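Local coordinates for protein 2-nitropropane dioxygenase (Streptomyces ansochromogenes, PDB 3BW2) that binds FMN and probably uses molecular oxygen for the oxidative denitrification of alkyl nitronates such as propionate 3-nitronate, at residues V279-F282 and L283-G287; D102-G105 and G106-D109; Q202-E205 and A206-I209. All blocks are in the same frame, centred on the assembly; numbering follows the deposited sequence.

Interaction 1 of 3, residues V279-F282 and L283-G287; sequences VNRF and LREHG
N280 forms the N-cap of the short helix 281-286, where its carboxamide oxygen OD1 accepts from L283 N at 3.0 Å. CG lies between the backbone N and the carbonyl carbon (chi1 60°), which turns OD1 back onto the first turn, while ND2 donates to the carbonyls of A314 and M317. One turn on, R284 N donates to N280 O at 2.9 Å, and N280 C lies against one face of the R284 guanidinium, 3.3 Å from its plane and offset toward the rim. Along the helix R281 NH1 forms a salt bridge with E285 OE2 at 3.1 Å. The carboxylate oxygen lies in the guanidinium plane, but NH1 comes to it from above the carboxylate plane. F282 and H286 form a T-shaped (edge-to-face) pair: H286 CD2 stands 3.6 Å above the plane of the F282 ring, over its centre, and the ring planes meet at 58°. E92, of helix 90-95, ties both pairs together by accepting from H286 NE2 and bridging to R281 NH1. Two carboxylates thus share one arginine NH1, which should temper their mutual repulsion, while the imidazole is held by its edge against the phenyl face and by its NE2 to E92.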
loop_
_atom_site.group_PDB
_atom_site.type_symbol
_atom_site.label_atom_id
_atom_site.label_comp_id
_atom_site.label_asym_id
_atom_site.label_seq_id
_atom_site.Cartn_x
_atom_site.Cartn_y
_atom_site.Cartn_z
ATOM N N VAL A 279 1.746 -12.928 -10.811
ATOM C CA VAL A 279 1.343 -12.832 -12.207
ATOM C C VAL A 279 1.828 -14.059 -12.975
ATOM O O VAL A 279 3.009 -14.382 -12.958
ATOM C CB VAL A 279 1.913 -11.552 -12.866
ATOM C CG1 VAL A 279 1.536 -11.502 -14.343
ATOM C CG2 VAL A 279 1.381 -10.318 -12.141
ATOM N N ASN A 280 0.904 -14.758 -13.621
ATOM C CA ASN A 280 1.255 -15.928 -14.403
ATOM C C ASN A 280 0.438 -15.902 -15.686
ATOM O O ASN A 280 -0.299 -14.945 -15.933
ATOM C CB ASN A 280 1.005 -17.223 -13.609
ATOM C CG ASN A 280 -0.444 -17.389 -13.186
ATOM O OD1 ASN A 280 -1.310 -16.604 -13.571
ATOM N ND2 ASN A 280 -0.716 -18.429 -12.393
ATOM N N ARG A 281 0.570 -16.944 -16.502
ATOM C CA ARG A 281 -0.143 -17.015 -17.774
ATOM C C ARG A 281 -1.647 -16.789 -17.658
ATOM O O ARG A 281 -2.213 -15.945 -18.355
ATOM C CB ARG A 281 0.112 -18.370 -18.446
ATOM C CG ARG A 281 -0.514 -18.498 -19.833
ATOM C CD ARG A 281 -0.372 -19.911 -20.385
ATOM N NE ARG A 281 -1.099 -20.889 -19.578
ATOM C CZ ARG A 281 -2.424 -20.941 -19.468
ATOM N NH1 ARG A 281 -3.189 -20.068 -20.115
ATOM N NH2 ARG A 281 -2.990 -21.870 -18.710
ATOM N N PHE A 282 -2.296 -17.555 -16.784
ATOM C CA PHE A 282 -3.740 -17.445 -16.603
ATOM C C PHE A 282 -4.141 -16.010 -16.267
ATOM O O PHE A 282 -5.098 -15.476 -16.822
ATOM C CB PHE A 282 -4.201 -18.385 -15.480
ATOM C CG PHE A 282 -5.679 -18.676 -15.497
ATOM C CD1 PHE A 282 -6.158 -19.869 -16.028
ATOM C CD2 PHE A 282 -6.592 -17.752 -14.996
ATOM C CE1 PHE A 282 -7.526 -20.134 -16.059
ATOM C CE2 PHE A 282 -7.958 -18.010 -15.024
ATOM C CZ PHE A 282 -8.427 -19.202 -15.555
ATOM N N LEU A 283 -3.403 -15.384 -15.360
ATOM C CA LEU A 283 -3.718 -14.018 -14.960
ATOM C C LEU A 283 -3.540 -13.049 -16.128
ATOM O O LEU A 283 -4.417 -12.227 -16.397
ATOM C CB LEU A 283 -2.849 -13.601 -13.768
ATOM C CG LEU A 283 -3.303 -12.371 -12.970
ATOM C CD1 LEU A 283 -2.670 -12.400 -11.583
ATOM C CD2 LEU A 283 -2.939 -11.091 -13.719
ATOM N N ARG A 284 -2.417 -13.152 -16.831
ATOM C CA ARG A 284 -2.161 -12.272 -17.964
ATOM C C ARG A 284 -3.231 -12.401 -19.046
ATOM O O ARG A 284 -3.680 -11.405 -19.611
ATOM C CB ARG A 284 -0.788 -12.571 -18.580
ATOM C CG ARG A 284 0.389 -11.962 -17.834
ATOM C CD ARG A 284 1.688 -12.192 -18.593
ATOM N NE ARG A 284 2.188 -13.553 -18.420
ATOM C CZ ARG A 284 2.890 -13.962 -17.368
ATOM N NH1 ARG A 284 3.186 -13.113 -16.392
ATOM N NH2 ARG A 284 3.292 -15.224 -17.282
ATOM N N GLU A 285 -3.652 -13.630 -19.317
ATOM C CA GLU A 285 -4.643 -13.883 -20.354
ATOM C C GLU A 285 -6.092 -13.541 -20.038
ATOM O O GLU A 285 -6.784 -12.950 -20.866
ATOM C CB GLU A 285 -4.584 -15.348 -20.785
ATOM C CG GLU A 285 -3.413 -15.697 -21.677
ATOM C CD GLU A 285 -3.456 -17.141 -22.137
ATOM O OE1 GLU A 285 -4.545 -17.604 -22.544
ATOM O OE2 GLU A 285 -2.403 -17.810 -22.100
ATOM N N HIS A 286 -6.553 -13.911 -18.849
ATOM C CA HIS A 286 -7.946 -13.689 -18.476
ATOM C C HIS A 286 -8.206 -12.561 -17.484
ATOM O O HIS A 286 -9.332 -12.074 -17.373
ATOM C CB HIS A 286 -8.514 -14.998 -17.939
ATOM C CG HIS A 286 -8.224 -16.175 -18.818
ATOM N ND1 HIS A 286 -8.770 -16.316 -20.076
ATOM C CD2 HIS A 286 -7.407 -17.240 -18.641
ATOM C CE1 HIS A 286 -8.303 -17.417 -20.635
ATOM N NE2 HIS A 286 -7.473 -17.996 -19.785
ATOM N N GLY A 287 -7.171 -12.149 -16.762
ATOM C CA GLY A 287 -7.333 -11.079 -15.795
ATOM C C GLY A 287 -8.040 -9.834 -16.312
ATOM O O GLY A 287 -8.978 -9.353 -15.674
#

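Interaction 2 of 3, residues D102-G105 and G106-D109; sequences DPDG and GRDD
G106 follows directly on the turn of 102-105 and meets it through the backbone, its N lying 3.6 Å from D104 C. Its backbone is twisted into a conformation that would jam a beta carbon against the carbonyl oxygen of G105, so the chain takes a path here that suits glycine. G106 O accepts from H299 NE2.

R107 comes next and carries the side-chain contact. Extended from CG to NE, it lies alongside D104 and points the same way, which puts NH1 opposite OD1. The salt bridge between R107 NH1 and D104 OD1 is long, 3.4 Å, and its hydrogen bond is weak although fairly straight at 159°. D104 OD1 sits at the edge of the guanidinium, near its plane, and the carboxylate is turned 33° from that plane. The same NH1 also makes a salt bridge to D296, its stronger partner, so D104 acts as a secondary anion. D104 itself is placed by an Asx turn, in which D102 OD1 accepts from D104 N at 2.7 Å, on the anti side of the carboxylate and somewhat out of its plane.

After D108 the segment ends at D109; its OD2 accepts a hydrogen bond from Y44 N and forms a salt bridge with K114 NZ. The whole stretch is a surface loop joining helix 90-95 to helix 111-120. R107 and G106 fasten its middle to the start of helix 296-311, and D109 fastens its end to helix 111-120 and to the loop after strand 38-41.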
loop_
_atom_site.group_PDB
_atom_site.type_symbol
_atom_site.label_atom_id
_atom_site.label_comp_id
_atom_site.label_asym_id
_atom_site.label_seq_id
_atom_site.Cartn_x
_atom_site.Cartn_y
_atom_site.Cartn_z
ATOM N N ASP A 102 -19.681 -25.835 -12.461
ATOM C CA ASP A 102 -20.988 -25.188 -12.532
ATOM C C ASP A 102 -20.887 -23.853 -11.801
ATOM O O ASP A 102 -20.592 -23.818 -10.609
ATOM C CB ASP A 102 -22.048 -26.057 -11.852
ATOM C CG ASP A 102 -23.457 -25.538 -12.075
ATOM O OD1 ASP A 102 -23.641 -24.306 -12.155
ATOM O OD2 ASP A 102 -24.388 -26.366 -12.158
ATOM N N PRO A 103 -21.135 -22.736 -12.504
ATOM C CA PRO A 103 -21.056 -21.416 -11.874
ATOM C C PRO A 103 -22.047 -21.237 -10.733
ATOM O O PRO A 103 -21.844 -20.408 -9.847
ATOM C CB PRO A 103 -21.331 -20.464 -13.034
ATOM C CG PRO A 103 -22.252 -21.263 -13.905
ATOM C CD PRO A 103 -21.593 -22.622 -13.899
ATOM N N ASP A 104 -23.119 -22.021 -10.759
ATOM C CA ASP A 104 -24.140 -21.943 -9.723
ATOM C C ASP A 104 -24.014 -23.128 -8.777
ATOM O O ASP A 104 -24.912 -23.962 -8.694
ATOM C CB ASP A 104 -25.531 -21.925 -10.361
ATOM C CG ASP A 104 -25.711 -20.769 -11.335
ATOM O OD1 ASP A 104 -25.481 -19.608 -10.931
ATOM O OD2 ASP A 104 -26.083 -21.023 -12.503
ATOM N N GLY A 105 -22.896 -23.190 -8.059
ATOM C CA GLY A 105 -22.669 -24.288 -7.138
ATOM C C GLY A 105 -22.531 -23.913 -5.671
ATOM O O GLY A 105 -21.636 -24.415 -4.987
ATOM N N GLY A 106 -23.408 -23.038 -5.183
ATOM C CA GLY A 106 -23.357 -22.645 -3.783
ATOM C C GLY A 106 -22.788 -21.267 -3.506
ATOM O O GLY A 106 -21.690 -20.939 -3.955
ATOM N N ARG A 107 -23.531 -20.458 -2.757
ATOM C CA ARG A 107 -23.088 -19.110 -2.417
ATOM C C ARG A 107 -22.998 -18.891 -0.908
ATOM O O ARG A 107 -22.422 -17.902 -0.450
ATOM C CB ARG A 107 -24.039 -18.072 -3.016
ATOM C CG ARG A 107 -24.031 -18.013 -4.530
ATOM C CD ARG A 107 -24.743 -16.760 -5.018
ATOM N NE ARG A 107 -24.592 -16.568 -6.458
ATOM C CZ ARG A 107 -25.116 -17.371 -7.378
ATOM N NH1 ARG A 107 -24.927 -17.118 -8.666
ATOM N NH2 ARG A 107 -25.833 -18.425 -7.010
ATOM N N ASP A 108 -23.572 -19.816 -0.143
ATOM C CA ASP A 108 -23.584 -19.732 1.317
ATOM C C ASP A 108 -22.359 -20.381 1.962
ATOM O O ASP A 108 -22.002 -20.057 3.089
ATOM C CB ASP A 108 -24.847 -20.401 1.846
ATOM C CG ASP A 108 -24.942 -21.850 1.430
ATOM O OD1 ASP A 108 -24.288 -22.699 2.068
ATOM O OD2 ASP A 108 -25.655 -22.139 0.449
ATOM N N ASP A 109 -21.732 -21.306 1.243
ATOM C CA ASP A 109 -20.547 -22.013 1.724
ATOM C C ASP A 109 -20.769 -22.696 3.080
ATOM O O ASP A 109 -19.877 -22.713 3.932
ATOM C CB ASP A 109 -19.355 -21.048 1.803
ATOM C CG ASP A 109 -18.021 -21.774 1.904
ATOM O OD1 ASP A 109 -17.815 -22.737 1.139
ATOM O OD2 ASP A 109 -17.170 -21.384 2.733
#

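Interaction 3 of 3, residues Q202-E205 and A206-I209; sequences QVRE and AVDI
R204 turns its guanidinium end-on to the backbone of I209, so that a side chain from the last turn of helix 196-206 meets the chain that leaves it. NH1 and NH2 both donate to I209 O, at 3.2 and 3.0 Å respectively. The oxygen lies close to the guanidinium plane, whereas the two nitrogens reach it from one face of the carbonyl, well above the carbonyl plane. V207 O is also at the guanidinium edge, 3.0 Å from NH1. The arginine side chain gets there with CG anti to the backbone N (chi1 174°), then bends at chi2 and chi3, which folds the tip back along the loop. With an alanine here both donors to I209 O are gone, and the loop beyond V207 would probably be freer to move.

V203 and V207 lie side by side, pointing the same way, V203 CG1 4.1 Å from V207 CG2. In V207 this methyl stands between the backbone N and the carbonyl carbon, a crowded position that also brings it 3.4 Å from V203 O. That carbonyl takes two donors: V207 N almost head-on at 3.0 Å, and A206 N from above the carbonyl plane.

V203 further packs on A158 of helix 155-163 and on V169 and V211 of two barrel strands, while E205 forms a salt bridge with R219 of the second subunit. A helix ending in a short loop that feeds the next parallel strand, here 211-214, is the alpha-to-beta connection of a TIM barrel, at the end away from the active site.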
loop_
_atom_site.group_PDB
_atom_site.type_symbol
_atom_site.label_atom_id
_atom_site.label_comp_id
_atom_site.label_asym_id
_atom_site.label_seq_id
_atom_site.Cartn_x
_atom_site.Cartn_y
_atom_site.Cartn_z
ATOM N N GLN A 202 -5.904 4.986 9.868
ATOM C CA GLN A 202 -7.286 5.412 9.667
ATOM C C GLN A 202 -8.245 4.578 10.519
ATOM O O GLN A 202 -9.141 5.116 11.170
ATOM C CB GLN A 202 -7.681 5.280 8.192
ATOM C CG GLN A 202 -6.974 6.236 7.234
ATOM C CD GLN A 202 -7.422 6.036 5.792
ATOM O OE1 GLN A 202 -8.604 6.175 5.469
ATOM N NE2 GLN A 202 -6.479 5.703 4.920
ATOM N N VAL A 203 -8.058 3.261 10.505
ATOM C CA VAL A 203 -8.911 2.368 11.275
ATOM C C VAL A 203 -8.752 2.619 12.775
ATOM O O VAL A 203 -9.734 2.647 13.512
ATOM C CB VAL A 203 -8.597 0.888 10.958
ATOM C CG1 VAL A 203 -9.292 -0.030 11.969
ATOM C CG2 VAL A 203 -9.061 0.559 9.544
ATOM N N ARG A 204 -7.516 2.813 13.222
ATOM C CA ARG A 204 -7.264 3.063 14.636
ATOM C C ARG A 204 -8.021 4.298 15.143
ATOM O O ARG A 204 -8.463 4.325 16.295
ATOM C CB ARG A 204 -5.753 3.208 14.891
ATOM C CG ARG A 204 -5.364 3.612 16.320
ATOM C CD ARG A 204 -6.324 3.048 17.377
ATOM N NE ARG A 204 -6.209 1.608 17.585
ATOM C CZ ARG A 204 -7.244 0.801 17.825
ATOM N NH1 ARG A 204 -8.480 1.284 17.874
ATOM N NH2 ARG A 204 -7.038 -0.491 18.038
ATOM N N GLU A 205 -8.186 5.305 14.290
ATOM C CA GLU A 205 -8.898 6.513 14.694
ATOM C C GLU A 205 -10.400 6.432 14.434
ATOM O O GLU A 205 -11.164 7.280 14.902
ATOM C CB GLU A 205 -8.333 7.742 13.972
ATOM C CG GLU A 205 -6.843 7.935 14.164
ATOM C CD GLU A 205 -6.414 9.387 14.051
ATOM O OE1 GLU A 205 -7.050 10.147 13.289
ATOM O OE2 GLU A 205 -5.427 9.764 14.719
ATOM N N ALA A 206 -10.821 5.413 13.693
ATOM C CA ALA A 206 -12.233 5.236 13.367
ATOM C C ALA A 206 -12.983 4.345 14.353
ATOM O O ALA A 206 -14.194 4.485 14.521
ATOM C CB ALA A 206 -12.369 4.673 11.962
ATOM N N VAL A 207 -12.277 3.417 14.993
ATOM C CA VAL A 207 -12.915 2.517 15.951
ATOM C C VAL A 207 -12.116 2.450 17.246
ATOM O O VAL A 207 -10.968 2.898 17.298
ATOM C CB VAL A 207 -13.050 1.081 15.380
ATOM C CG1 VAL A 207 -13.796 1.118 14.050
ATOM C CG2 VAL A 207 -11.675 0.448 15.219
ATOM N N ASP A 208 -12.720 1.883 18.287
ATOM C CA ASP A 208 -12.051 1.767 19.576
ATOM C C ASP A 208 -11.676 0.331 19.925
ATOM O O ASP A 208 -11.022 0.093 20.938
ATOM C CB ASP A 208 -12.926 2.344 20.696
ATOM C CG ASP A 208 -13.228 3.813 20.498
ATOM O OD1 ASP A 208 -12.298 4.569 20.138
ATOM O OD2 ASP A 208 -14.391 4.214 20.711
ATOM N N ILE A 209 -12.089 -0.620 19.095
ATOM C CA ILE A 209 -11.769 -2.019 19.346
ATOM C C ILE A 209 -10.367 -2.339 18.826
ATOM O O ILE A 209 -9.831 -1.608 17.992
ATOM C CB ILE A 209 -12.792 -2.949 18.675
ATOM C CG1 ILE A 209 -12.900 -2.628 17.186
ATOM C CG2 ILE A 209 -14.152 -2.793 19.348
ATOM C CD1 ILE A 209 -13.706 -3.656 16.407
#

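How the interactions relate
None of the three contacts touches another: nearest atoms are about 13 Å apart for interactions 1 and 2, and about 25 and 23 Å for interactions 1 and 2 against interaction 3. Interaction 2 is the surface case, a loop with no buried residue and a single weak charged link. Interactions 1 and 3 are partly buried; interaction 1 takes in the capped start and the turn of one short helix, interaction 3 the C-terminal end of another. At 279-287 rings and charges pair one turn apart; at 202-209 an arginine donates to a backbone carbonyl rather than to a carboxylate, and valines provide the apolar side. Helix 90-95 supports interaction 1 and precedes the loop of interaction 2, whereas interaction 3 belongs to the barrel and borders the second subunit.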